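Local coordinates for methylmalonyl-CoA carboxyltransferase 5S subunit (Propionibacterium freudenreichii subsp. shermanii, PDB 1RQB), which catalyses the transfer of a carboxyl group from the biotin of the 1.3S subunit to pyruvate, giving oxaloacetate, and binds one cobalt(II) ion per subunit, at residues C75-N80 and P457-V462; Q106-Y111 and E117-F122; A127-D132 and T446-L451. One frame throughout, in Å; residues are numbered along the deposited sequence.

Interaction 1 of 3, residues C75-N80 and P457-V462; sequences CIRFLN and PQVAPV
The backbones come nearest where Arg77 of helix 71-77 faces Val459, in the link between helices 447-455 and 460-466, with 6.3 Å between Arg77 CA and Val459 CA. The CB of Val459 is directed toward the other segment, and its two methyls go to different neighbours. CG1 takes the aliphatic side: it sits 3.7 Å from Ile76 CG1 and rests against the Ile76 carbonyl, with Val459 CG1 and Ile76 O 3.5 Å apart. Ile76 meets it because its CG1 branch lies between its own backbone N and carbonyl carbon (chi1 66°), which sends CG1 and CD1 out toward the valine. The other methyl, Val459 CG2, lies over one face of the Arg77 guanidinium, 3.2 Å above the plane and shifted toward its rim; the closest atom there is Arg77 NH1, 3.4 Å from Val459 CG2. This is van der Waals packing on a flat cation. The polar business of Arg77 is done elsewhere, since its NE forms a salt bridge with Asp73 one turn earlier in the helix. Phe456, Thr452 and Phe463 pack round Ile76, which buries the isoleucine; the arginine lies at the exposed side. Here the short helix that follows strand 63-68 of the TIM barrel, just past the substrate-binding Ala70, packs on the joint between two helices of the conserved carboxylase domain, an interdomain contact within one chain.

Interaction 2 of 3, residues Q106-Y111 and E117-F122; sequences QNLLGY and EVVDRF
Leu108 carries most of this contact, pushing its side chain into helix 116-128 beside Val118, Val119 and Phe122. From CB, which heads toward the helix, the chain runs with CG anti to the carbonyl carbon (chi1 -63°). Leu108 CG comes within 4.2 Å of Val119 CG2, and the two methyls then part. Leu108 CD1 lies 3.9 Å from Val118 CG1, while Leu108 CD2 settles 4.0 Å from Val119 CA; both methyls press on Phe122 CB. An alanine here would remove both methyls and is likely to open a gap between Val118 and Phe122. Leu109 reaches the far end of the Phe122 ring, Leu109 CD1 lying 3.6 Å from Phe122 CZ. The Gln106 amide crosses Val119, with Gln106 NE2 3.4 Å from Val119 CG2; that nitrogen is hydrogen-bonded to Tyr114 O and Asp116 OD1. A type II' turn from Asn107 to Gly110, closed by Gly110 N to Asn107 O at 2.8 Å, places Leu108 and Leu109 at its corners. The cluster lies between the loop after strand 99-103 and helix 116-128; Leu103 of that strand touches both leucines and Phe122, with helix 144-155 beside Val119, and Leu451 and Leu455 of helix 447-455 against Phe122.

Interaction 3 of 3, residues A127-D132 and T446-L451; sequences AENGMD and TDEDVL
Asn129 and Glu448 are the nearest pair along the backbones, yet their CA atoms stand 10.0 Å apart, so the gap between the end of helix 116-128 and the start of helix 447-455 is bridged by the side chains alone. Both side chains point at the opposite segment and approach from opposite directions. They meet through a single hydrogen bond, Asn129 ND2 to Glu448 OE1, at 3.1 Å and nearly straight at 168°. The carboxylate oxygen lies in the plane of the amide and receives the N-H on its anti lone pair, the one turned away from the other oxygen; amide and carboxylate planes are twisted 63° apart. The glutamate chain bends at chi2 (84°) to bring OE1 to the amide.

The Asn129 amide is held at both of its ends. The stronger partner of ND2 is Lys125 O of helix 116-128, and OD1 accepts from Arg88 NH1 of helix 83-93, which should fix the rotation of the group. Trp84 of that helix touches both Asn129 and Glu448. Glu128 is close by, with its OE2 5.0 Å from Glu448 OE1, a like-charge approach that Lys125, salt-bridged to Glu128 OE1, probably eases.

Two helix ends frame the bond. Gly130 leaves helix 116-128 with positive phi in a Schellman motif, Gly130 N lying 3.0 Å from Ala127 O. On the other segment Thr446 is the N-cap of helix 447-455, its OG1 accepting from Asp449 N at 3.2 Å, and Glu448 stands in that helix's first turn, where a negative charge would be expected to suit the helix dipole. Away from the annotated sites, this is a surface contact in which a capped helix start of the conserved carboxylase domain meets a Schellman-terminated helix of the TIM barrel.

Overall arrangement
From the N terminus, residues 75-80 open the longest loop, which interaction 1 closes only at 457-462. Inside it, interaction 2 closes a short loop between 106-111 and 117-122, and interaction 3 then ties 127-132 to 446-451; these two follow in series, and none of the three cross. Interactions 2 and 3 share helix 116-128 and touch through Phe122 and Leu451, while Tyr111 packs on Pro457 to join interactions 2 and 1. Helix 447-455 and helix 460-466 follow each other in the chain, so interactions 1 and 3 fasten successive parts of the conserved carboxylase domain to the TIM barrel, and interaction 2 stays within the barrel.

Interaction 1 of 3, residues C75-N80 and P457-V462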
ATOM      1  N   CYS A  75      26.406   3.323  -9.287  1.00 13.39           N
ATOM      2  CA  CYS A  75      26.942   4.367 -10.170  1.00 13.24           C
ATOM      3  C   CYS A  75      28.146   3.854 -10.961  1.00 13.50           C
ATOM      4  O   CYS A  75      28.194   3.981 -12.184  1.00 13.24           O
ATOM      5  CB  CYS A  75      27.382   5.587  -9.350  1.00 16.83           C
ATOM      6  SG  CYS A  75      26.043   6.716  -8.908  1.00 22.47           S
ATOM      7  N   ILE A  76      29.117   3.257 -10.283  1.00 15.05           N
ATOM      8  CA  ILE A  76      30.338   2.845 -10.990  1.00 18.11           C
ATOM      9  C   ILE A  76      30.214   1.462 -11.632  1.00 18.02           C
ATOM     10  O   ILE A  76      30.936   1.161 -12.581  1.00 16.82           O
ATOM     11  CB  ILE A  76      31.551   2.808 -10.046  1.00 18.50           C
ATOM     12  CG1 ILE A  76      31.353   1.715  -9.005  1.00 14.07           C
ATOM     13  CG2 ILE A  76      31.743   4.169  -9.373  1.00 18.36           C
ATOM     14  CD1 ILE A  76      32.514   1.580  -8.058  1.00 18.38           C
ATOM     15  N   ARG A  77      29.301   0.624 -11.160  1.00 14.97           N
ATOM     16  CA  ARG A  77      29.242  -0.735 -11.715  1.00 16.10           C
ATOM     17  C   ARG A  77      28.269  -0.827 -12.893  1.00 19.39           C
ATOM     18  O   ARG A  77      28.533  -1.554 -13.848  1.00 20.47           O
ATOM     19  CB  ARG A  77      28.836  -1.727 -10.612  1.00 19.23           C
ATOM     20  CG  ARG A  77      28.930  -3.200 -11.003  1.00 26.64           C
ATOM     21  CD  ARG A  77      28.371  -4.119  -9.908  1.00 29.81           C
ATOM     22  NE  ARG A  77      29.034  -3.989  -8.609  1.00 30.01           N
ATOM     23  CZ  ARG A  77      30.130  -4.651  -8.246  1.00 33.84           C
ATOM     24  NH1 ARG A  77      30.705  -5.499  -9.087  1.00 31.91           N
ATOM     25  NH2 ARG A  77      30.646  -4.475  -7.033  1.00 31.47           N
ATOM     26  N   PHE A  78      27.170  -0.078 -12.864  1.00 16.54           N
ATOM     27  CA  PHE A  78      26.165  -0.213 -13.930  1.00 15.53           C
ATOM     28  C   PHE A  78      25.908   1.078 -14.709  1.00 15.17           C
ATOM     29  O   PHE A  78      25.502   1.020 -15.869  1.00 15.53           O
ATOM     30  CB  PHE A  78      24.811  -0.631 -13.337  1.00 17.60           C
ATOM     31  CG  PHE A  78      24.863  -1.866 -12.492  1.00 19.78           C
ATOM     32  CD1 PHE A  78      24.379  -1.843 -11.189  1.00 20.30           C
ATOM     33  CD2 PHE A  78      25.360  -3.058 -13.004  1.00 21.85           C
ATOM     34  CE1 PHE A  78      24.388  -2.990 -10.402  1.00 23.23           C
ATOM     35  CE2 PHE A  78      25.374  -4.212 -12.233  1.00 24.39           C
ATOM     36  CZ  PHE A  78      24.887  -4.179 -10.925  1.00 24.39           C
ATOM     37  N   LEU A  79      26.121   2.243 -14.108  1.00 14.50           N
ATOM     38  CA  LEU A  79      25.743   3.482 -14.802  1.00 14.47           C
ATOM     39  C   LEU A  79      26.941   4.284 -15.312  1.00 16.45           C
ATOM     40  O   LEU A  79      26.756   5.373 -15.855  1.00 17.47           O
ATOM     41  CB  LEU A  79      24.902   4.354 -13.855  1.00 15.14           C
ATOM     42  CG  LEU A  79      23.713   3.678 -13.159  1.00 16.92           C
ATOM     43  CD1 LEU A  79      23.029   4.682 -12.245  1.00 17.36           C
ATOM     44  CD2 LEU A  79      22.724   3.142 -14.188  1.00 13.99           C
ATOM     45  N   ASN A  80      28.154   3.767 -15.147  1.00 16.32           N
ATOM     46  CA  ASN A  80      29.364   4.482 -15.579  1.00 16.95           C
ATOM     47  C   ASN A  80      29.281   5.939 -15.124  1.00 18.46           C
ATOM     48  O   ASN A  80      29.566   6.866 -15.881  1.00 17.48           O
ATOM     49  CB  ASN A  80      29.524   4.434 -17.107  1.00 17.52           C
ATOM     50  CG  ASN A  80      30.894   4.926 -17.561  1.00 18.41           C
ATOM     51  OD1 ASN A  80      31.921   4.432 -17.098  1.00 18.36           O
ATOM     52  ND2 ASN A  80      30.915   5.908 -18.461  1.00 19.34           N
ATOM     53  N   PRO A 457      37.720  -2.237  -5.347  1.00 19.11           N
ATOM     54  CA  PRO A 457      38.957  -2.576  -6.069  1.00 20.83           C
ATOM     55  C   PRO A 457      38.789  -3.242  -7.437  1.00 22.98           C
ATOM     56  O   PRO A 457      39.563  -2.980  -8.356  1.00 24.43           O
ATOM     57  CB  PRO A 457      39.684  -3.523  -5.113  1.00 23.37           C
ATOM     58  CG  PRO A 457      39.085  -3.250  -3.779  1.00 26.24           C
ATOM     59  CD  PRO A 457      37.648  -2.939  -4.054  1.00 18.31           C
ATOM     60  N   GLN A 458      37.775  -4.093  -7.564  1.00 22.45           N
ATOM     61  CA  GLN A 458      37.551  -4.871  -8.791  1.00 25.99           C
ATOM     62  C   GLN A 458      36.757  -4.092  -9.844  1.00 25.49           C
ATOM     63  O   GLN A 458      36.790  -4.444 -11.021  1.00 23.82           O
ATOM     64  CB  GLN A 458      36.808  -6.161  -8.447  1.00 29.75           C
ATOM     65  CG  GLN A 458      37.447  -6.954  -7.311  1.00 42.30           C
ATOM     66  CD  GLN A 458      38.898  -7.315  -7.573  1.00 49.67           C
ATOM     67  OE1 GLN A 458      39.675  -7.514  -6.640  1.00 54.71           O
ATOM     68  NE2 GLN A 458      39.267  -7.415  -8.848  1.00 53.91           N
ATOM     69  N   VAL A 459      36.042  -3.047  -9.442  1.00 19.46           N
ATOM     70  CA  VAL A 459      35.247  -2.273 -10.406  1.00 21.68           C
ATOM     71  C   VAL A 459      35.982  -0.990 -10.803  1.00 20.04           C
ATOM     72  O   VAL A 459      35.877  -0.528 -11.937  1.00 22.52           O
ATOM     73  CB  VAL A 459      33.874  -1.884  -9.813  1.00 23.24           C
ATOM     74  CG1 VAL A 459      33.075  -1.063 -10.830  1.00 21.84           C
ATOM     75  CG2 VAL A 459      33.113  -3.135  -9.413  1.00 25.76           C
ATOM     76  N   ALA A 460      36.733  -0.430  -9.865  1.00 21.19           N
ATOM     77  CA  ALA A 460      37.462   0.828 -10.082  1.00 21.11           C
ATOM     78  C   ALA A 460      38.252   0.818 -11.393  1.00 22.14           C
ATOM     79  O   ALA A 460      38.203   1.784 -12.152  1.00 20.90           O
ATOM     80  CB  ALA A 460      38.393   1.107  -8.902  1.00 21.19           C
ATOM     81  N   PRO A 461      39.007  -0.257 -11.679  1.00 23.12           N
ATOM     82  CA  PRO A 461      39.771  -0.266 -12.936  1.00 24.17           C
ATOM     83  C   PRO A 461      38.932  -0.031 -14.195  1.00 22.83           C
ATOM     84  O   PRO A 461      39.271   0.801 -15.035  1.00 21.00           O
ATOM     85  CB  PRO A 461      40.418  -1.651 -12.938  1.00 24.67           C
ATOM     86  CG  PRO A 461      40.643  -1.904 -11.475  1.00 26.24           C
ATOM     87  CD  PRO A 461      39.323  -1.447 -10.872  1.00 23.14           C
ATOM     88  N   VAL A 462      37.842  -0.777 -14.323  1.00 23.08           N
ATOM     89  CA  VAL A 462      36.967  -0.656 -15.497  1.00 22.21           C
ATOM     90  C   VAL A 462      36.297   0.720 -15.511  1.00 21.77           C
ATOM     91  O   VAL A 462      36.220   1.377 -16.548  1.00 20.98           O
ATOM     92  CB  VAL A 462      35.879  -1.746 -15.495  1.00 27.39           C
ATOM     93  CG1 VAL A 462      34.872  -1.490 -16.618  1.00 27.29           C
ATOM     94  CG2 VAL A 462      36.521  -3.110 -15.684  1.00 30.85           C
TER

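Interaction 2 of 3, residues Q106-Y111 and E117-F122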
ATOM      1  N   GLN A 106      32.064   1.381  10.010  1.00 10.47           N
ATOM      2  CA  GLN A 106      33.470   1.080   9.698  1.00 14.24           C
ATOM      3  C   GLN A 106      33.610   0.461   8.304  1.00 15.30           C
ATOM      4  O   GLN A 106      34.700   0.463   7.735  1.00 13.35           O
ATOM      5  CB  GLN A 106      34.034   0.128  10.758  1.00 13.95           C
ATOM      6  CG  GLN A 106      35.558   0.152  10.872  1.00 15.07           C
ATOM      7  CD  GLN A 106      36.041   1.447  11.503  1.00 19.70           C
ATOM      8  OE1 GLN A 106      35.364   2.014  12.359  1.00 17.87           O
ATOM      9  NE2 GLN A 106      37.218   1.914  11.093  1.00 16.18           N
ATOM     10  N   ASN A 107      32.521  -0.070   7.743  1.00 14.12           N
ATOM     11  CA  ASN A 107      32.556  -0.680   6.404  1.00 14.41           C
ATOM     12  C   ASN A 107      32.344   0.385   5.326  1.00 14.20           C
ATOM     13  O   ASN A 107      32.497   0.113   4.135  1.00 15.98           O
ATOM     14  CB  ASN A 107      31.446  -1.721   6.234  1.00 17.97           C
ATOM     15  CG  ASN A 107      31.739  -3.004   6.961  1.00 23.74           C
ATOM     16  OD1 ASN A 107      31.489  -3.124   8.159  1.00 32.43           O
ATOM     17  ND2 ASN A 107      32.279  -3.975   6.241  1.00 19.59           N
ATOM     18  N   LEU A 108      31.983   1.584   5.761  1.00 12.47           N
ATOM     19  CA  LEU A 108      31.698   2.698   4.847  1.00 15.33           C
ATOM     20  C   LEU A 108      30.680   2.208   3.816  1.00 17.25           C
ATOM     21  O   LEU A 108      29.625   1.695   4.185  1.00 13.95           O
ATOM     22  CB  LEU A 108      32.994   3.188   4.187  1.00 15.27           C
ATOM     23  CG  LEU A 108      34.025   3.748   5.176  1.00 15.60           C
ATOM     24  CD1 LEU A 108      35.338   4.051   4.452  1.00 13.65           C
ATOM     25  CD2 LEU A 108      33.471   5.009   5.842  1.00  9.17           C
ATOM     26  N   LEU A 109      30.968   2.361   2.534  1.00 12.92           N
ATOM     27  CA  LEU A 109      30.028   1.883   1.510  1.00 17.43           C
ATOM     28  C   LEU A 109      30.643   0.653   0.839  1.00 20.42           C
ATOM     29  O   LEU A 109      30.143   0.166  -0.173  1.00 21.52           O
ATOM     30  CB  LEU A 109      29.777   2.970   0.457  1.00 15.87           C
ATOM     31  CG  LEU A 109      29.165   4.266   0.979  1.00 15.16           C
ATOM     32  CD1 LEU A 109      28.967   5.253  -0.161  1.00 15.78           C
ATOM     33  CD2 LEU A 109      27.834   3.947   1.666  1.00 13.84           C
ATOM     34  N   GLY A 110      31.714   0.158   1.461  1.00 19.76           N
ATOM     35  CA  GLY A 110      32.469  -0.968   0.947  1.00 21.07           C
ATOM     36  C   GLY A 110      32.100  -2.370   1.388  1.00 19.71           C
ATOM     37  O   GLY A 110      31.037  -2.605   1.959  1.00 24.61           O
ATOM     38  N   TYR A 111      33.040  -3.285   1.172  1.00 22.62           N
ATOM     39  CA  TYR A 111      32.840  -4.721   1.413  1.00 23.63           C
ATOM     40  C   TYR A 111      33.536  -5.225   2.679  1.00 21.70           C
ATOM     41  O   TYR A 111      33.421  -6.408   2.994  1.00 19.66           O
ATOM     42  CB  TYR A 111      33.382  -5.480   0.196  1.00 26.29           C
ATOM     43  CG  TYR A 111      34.894  -5.377   0.064  1.00 31.00           C
ATOM     44  CD1 TYR A 111      35.727  -6.407   0.510  1.00 34.29           C
ATOM     45  CD2 TYR A 111      35.494  -4.224  -0.443  1.00 34.15           C
ATOM     46  CE1 TYR A 111      37.114  -6.290   0.458  1.00 33.66           C
ATOM     47  CE2 TYR A 111      36.885  -4.094  -0.498  1.00 35.88           C
ATOM     48  CZ  TYR A 111      37.689  -5.128  -0.045  1.00 36.36           C
ATOM     49  OH  TYR A 111      39.062  -4.991  -0.074  1.00 33.74           O
ATOM     50  N   GLU A 117      41.741   5.581   9.451  1.00 18.45           N
ATOM     51  CA  GLU A 117      42.141   6.706   8.591  1.00 22.54           C
ATOM     52  C   GLU A 117      41.305   6.753   7.310  1.00 19.81           C
ATOM     53  O   GLU A 117      41.048   7.833   6.777  1.00 19.34           O
ATOM     54  CB  GLU A 117      43.620   6.621   8.205  1.00 28.17           C
ATOM     55  CG  GLU A 117      43.933   5.507   7.225  1.00 35.53           C
ATOM     56  CD  GLU A 117      45.420   5.342   6.960  1.00 36.43           C
ATOM     57  OE1 GLU A 117      46.187   6.322   7.106  1.00 32.62           O
ATOM     58  OE2 GLU A 117      45.812   4.222   6.584  1.00 38.39           O
ATOM     59  N   VAL A 118      40.917   5.598   6.781  1.00 17.86           N
ATOM     60  CA  VAL A 118      40.100   5.590   5.558  1.00 16.36           C
ATOM     61  C   VAL A 118      38.709   6.142   5.884  1.00 13.63           C
ATOM     62  O   VAL A 118      38.125   6.896   5.107  1.00 15.65           O
ATOM     63  CB  VAL A 118      39.951   4.171   4.983  1.00 18.99           C
ATOM     64  CG1 VAL A 118      39.138   4.216   3.671  1.00 15.92           C
ATOM     65  CG2 VAL A 118      41.324   3.570   4.729  1.00 20.07           C
ATOM     66  N   VAL A 119      38.182   5.764   7.044  1.00 14.17           N
ATOM     67  CA  VAL A 119      36.865   6.255   7.475  1.00 17.63           C
ATOM     68  C   VAL A 119      36.934   7.776   7.631  1.00 21.77           C
ATOM     69  O   VAL A 119      36.041   8.501   7.196  1.00 16.48           O
ATOM     70  CB  VAL A 119      36.450   5.599   8.818  1.00 17.99           C
ATOM     71  CG1 VAL A 119      35.152   6.205   9.330  1.00 20.40           C
ATOM     72  CG2 VAL A 119      36.297   4.090   8.638  1.00 19.19           C
ATOM     73  N   ASP A 120      38.018   8.267   8.233  1.00 19.40           N
ATOM     74  CA  ASP A 120      38.175   9.714   8.440  1.00 22.11           C
ATOM     75  C   ASP A 120      38.155  10.451   7.099  1.00 21.02           C
ATOM     76  O   ASP A 120      37.460  11.453   6.942  1.00 18.36           O
ATOM     77  CB  ASP A 120      39.493  10.042   9.156  1.00 27.94           C
ATOM     78  CG  ASP A 120      39.380   9.955  10.668  1.00 39.77           C
ATOM     79  OD1 ASP A 120      38.417  10.540  11.222  1.00 44.97           O
ATOM     80  OD2 ASP A 120      40.257   9.317  11.305  1.00 40.96           O
ATOM     81  N   ARG A 121      38.926   9.953   6.139  1.00 15.75           N
ATOM     82  CA  ARG A 121      39.014  10.608   4.825  1.00 13.62           C
ATOM     83  C   ARG A 121      37.691  10.550   4.060  1.00 14.03           C
ATOM     84  O   ARG A 121      37.334  11.511   3.382  1.00 12.97           O
ATOM     85  CB  ARG A 121      40.120   9.985   3.987  1.00 18.24           C
ATOM     86  CG  ARG A 121      41.513  10.314   4.527  1.00 22.59           C
ATOM     87  CD  ARG A 121      42.577   9.690   3.667  1.00 29.51           C
ATOM     88  NE  ARG A 121      43.929  10.071   4.070  1.00 30.48           N
ATOM     89  CZ  ARG A 121      44.547  11.183   3.669  1.00 31.48           C
ATOM     90  NH1 ARG A 121      43.937  12.033   2.850  1.00 31.49           N
ATOM     91  NH2 ARG A 121      45.787  11.433   4.068  1.00 29.03           N
ATOM     92  N   PHE A 122      36.968   9.437   4.151  1.00 13.60           N
ATOM     93  CA  PHE A 122      35.698   9.322   3.419  1.00 13.12           C
ATOM     94  C   PHE A 122      34.691  10.337   3.962  1.00 13.60           C
ATOM     95  O   PHE A 122      34.042  11.061   3.208  1.00 14.34           O
ATOM     96  CB  PHE A 122      35.102   7.921   3.561  1.00 13.53           C
ATOM     97  CG  PHE A 122      33.819   7.733   2.774  1.00 15.48           C
ATOM     98  CD1 PHE A 122      33.851   7.239   1.477  1.00 15.83           C
ATOM     99  CD2 PHE A 122      32.589   8.112   3.319  1.00 17.77           C
ATOM    100  CE1 PHE A 122      32.671   7.125   0.710  1.00 15.64           C
ATOM    101  CE2 PHE A 122      31.393   8.006   2.561  1.00 15.66           C
ATOM    102  CZ  PHE A 122      31.442   7.510   1.255  1.00 12.55           C
TER

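Interaction 3 of 3, residues A127-D132 and T446-L451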
ATOM      1  N   ALA A 127      31.581  15.319   3.523  1.00 12.52           N
ATOM      2  CA  ALA A 127      31.171  16.610   4.097  1.00 19.08           C
ATOM      3  C   ALA A 127      31.631  17.761   3.199  1.00 20.42           C
ATOM      4  O   ALA A 127      30.889  18.708   2.943  1.00 18.64           O
ATOM      5  CB  ALA A 127      31.771  16.776   5.493  1.00 21.22           C
ATOM      6  N   GLU A 128      32.861  17.670   2.717  1.00 19.22           N
ATOM      7  CA  GLU A 128      33.430  18.726   1.866  1.00 22.26           C
ATOM      8  C   GLU A 128      32.610  18.884   0.584  1.00 22.90           C
ATOM      9  O   GLU A 128      32.447  19.994   0.077  1.00 19.73           O
ATOM     10  CB  GLU A 128      34.867  18.372   1.496  1.00 23.44           C
ATOM     11  CG  GLU A 128      35.596  19.440   0.711  1.00 32.36           C
ATOM     12  CD  GLU A 128      36.983  18.987   0.303  1.00 39.12           C
ATOM     13  OE1 GLU A 128      37.668  18.350   1.135  1.00 44.15           O
ATOM     14  OE2 GLU A 128      37.389  19.268  -0.845  1.00 45.16           O
ATOM     15  N   ASN A 129      32.097  17.774   0.062  1.00 20.23           N
ATOM     16  CA  ASN A 129      31.338  17.810  -1.197  1.00 17.48           C
ATOM     17  C   ASN A 129      29.860  18.140  -0.974  1.00 24.12           C
ATOM     18  O   ASN A 129      29.091  18.208  -1.933  1.00 21.12           O
ATOM     19  CB  ASN A 129      31.539  16.494  -1.947  1.00 19.10           C
ATOM     20  CG  ASN A 129      32.859  16.471  -2.715  1.00 22.68           C
ATOM     21  OD1 ASN A 129      33.028  17.215  -3.678  1.00 23.13           O
ATOM     22  ND2 ASN A 129      33.804  15.642  -2.275  1.00 19.57           N
ATOM     23  N   GLY A 130      29.462  18.362   0.282  1.00 19.67           N
ATOM     24  CA  GLY A 130      28.086  18.752   0.555  1.00 23.61           C
ATOM     25  C   GLY A 130      27.165  17.964   1.478  1.00 19.85           C
ATOM     26  O   GLY A 130      26.067  18.434   1.776  1.00 19.24           O
HETATM   27  N   MSE A 131      27.583  16.801   1.957  1.00 17.55           N
HETATM   28  CA  MSE A 131      26.698  15.989   2.807  1.00 17.10           C
HETATM   29  C   MSE A 131      26.411  16.719   4.124  1.00 19.81           C
HETATM   30  O   MSE A 131      27.317  17.278   4.740  1.00 21.56           O
HETATM   31  CB  MSE A 131      27.348  14.635   3.068  1.00 19.22           C
HETATM   32  CG  MSE A 131      26.409  13.643   3.694  1.00 22.65           C
HETATM   33 SE   MSE A 131      24.806  13.532   2.596  1.00 35.19          SE
HETATM   34  CE  MSE A 131      25.578  12.957   0.944  1.00 23.45           C
ATOM     35  N   ASP A 132      25.152  16.695   4.570  1.00 15.98           N
ATOM     36  CA  ASP A 132      24.749  17.394   5.801  1.00 18.12           C
ATOM     37  C   ASP A 132      24.435  16.413   6.932  1.00 18.38           C
ATOM     38  O   ASP A 132      24.890  16.588   8.062  1.00 17.12           O
ATOM     39  CB  ASP A 132      23.493  18.253   5.559  1.00 14.28           C
ATOM     40  CG  ASP A 132      23.729  19.390   4.580  1.00 23.39           C
ATOM     41  OD1 ASP A 132      24.637  20.215   4.837  1.00 23.51           O
ATOM     42  OD2 ASP A 132      23.003  19.468   3.559  1.00 18.01           O
ATOM     43  N   THR A 446      42.560  12.411  -7.395  1.00 24.05           N
ATOM     44  CA  THR A 446      41.869  12.946  -6.212  1.00 21.70           C
ATOM     45  C   THR A 446      41.695  11.867  -5.141  1.00 19.95           C
ATOM     46  O   THR A 446      41.734  10.671  -5.426  1.00 19.51           O
ATOM     47  CB  THR A 446      40.469  13.464  -6.573  1.00 25.26           C
ATOM     48  OG1 THR A 446      39.669  12.370  -7.036  1.00 23.09           O
ATOM     49  CG2 THR A 446      40.551  14.532  -7.655  1.00 27.11           C
ATOM     50  N   ASP A 447      41.506  12.303  -3.900  1.00 18.66           N
ATOM     51  CA  ASP A 447      41.270  11.356  -2.801  1.00 20.08           C
ATOM     52  C   ASP A 447      39.948  10.632  -3.074  1.00 17.55           C
ATOM     53  O   ASP A 447      39.765   9.481  -2.681  1.00 16.65           O
ATOM     54  CB  ASP A 447      41.185  12.083  -1.454  1.00 21.59           C
ATOM     55  CG  ASP A 447      42.520  12.687  -1.021  1.00 26.61           C
ATOM     56  OD1 ASP A 447      43.576  12.282  -1.551  1.00 27.27           O
ATOM     57  OD2 ASP A 447      42.511  13.561  -0.135  1.00 30.96           O
ATOM     58  N   GLU A 448      39.026  11.314  -3.752  1.00 17.54           N
ATOM     59  CA  GLU A 448      37.735  10.696  -4.091  1.00 20.02           C
ATOM     60  C   GLU A 448      37.960   9.430  -4.919  1.00 17.72           C
ATOM     61  O   GLU A 448      37.309   8.411  -4.692  1.00 16.54           O
ATOM     62  CB  GLU A 448      36.837  11.661  -4.877  1.00 22.12           C
ATOM     63  CG  GLU A 448      36.233  12.813  -4.079  1.00 24.77           C
ATOM     64  CD  GLU A 448      37.146  14.024  -3.928  1.00 29.72           C
ATOM     65  OE1 GLU A 448      36.624  15.099  -3.553  1.00 30.16           O
ATOM     66  OE2 GLU A 448      38.367  13.909  -4.168  1.00 28.47           O
ATOM     67  N   ASP A 449      38.882   9.492  -5.881  1.00 15.93           N
ATOM     68  CA  ASP A 449      39.183   8.344  -6.747  1.00 16.79           C
ATOM     69  C   ASP A 449      39.910   7.257  -5.950  1.00 15.98           C
ATOM     70  O   ASP A 449      39.713   6.068  -6.199  1.00 14.15           O
ATOM     71  CB  ASP A 449      40.029   8.787  -7.949  1.00 20.01           C
ATOM     72  CG  ASP A 449      39.205   8.937  -9.231  1.00 27.62           C
ATOM     73  OD1 ASP A 449      37.981   9.206  -9.153  1.00 24.55           O
ATOM     74  OD2 ASP A 449      39.798   8.805 -10.326  1.00 27.48           O
ATOM     75  N   VAL A 450      40.765   7.645  -5.004  1.00 14.59           N
ATOM     76  CA  VAL A 450      41.443   6.633  -4.180  1.00 14.38           C
ATOM     77  C   VAL A 450      40.384   5.910  -3.344  1.00 11.73           C
ATOM     78  O   VAL A 450      40.443   4.697  -3.150  1.00 13.28           O
ATOM     79  CB  VAL A 450      42.508   7.277  -3.241  1.00 18.95           C
ATOM     80  CG1 VAL A 450      43.135   6.214  -2.339  1.00 19.20           C
ATOM     81  CG2 VAL A 450      43.599   7.960  -4.082  1.00 21.17           C
ATOM     82  N   LEU A 451      39.395   6.659  -2.864  1.00 13.97           N
ATOM     83  CA  LEU A 451      38.310   6.055  -2.078  1.00 13.04           C
ATOM     84  C   LEU A 451      37.535   5.076  -2.962  1.00 14.20           C
ATOM     85  O   LEU A 451      37.185   3.976  -2.536  1.00 15.47           O
ATOM     86  CB  LEU A 451      37.374   7.143  -1.536  1.00 16.26           C
ATOM     87  CG  LEU A 451      38.002   7.962  -0.412  1.00 18.93           C
ATOM     88  CD1 LEU A 451      37.224   9.236  -0.167  1.00 18.53           C
ATOM     89  CD2 LEU A 451      38.060   7.108   0.857  1.00 21.06           C
TER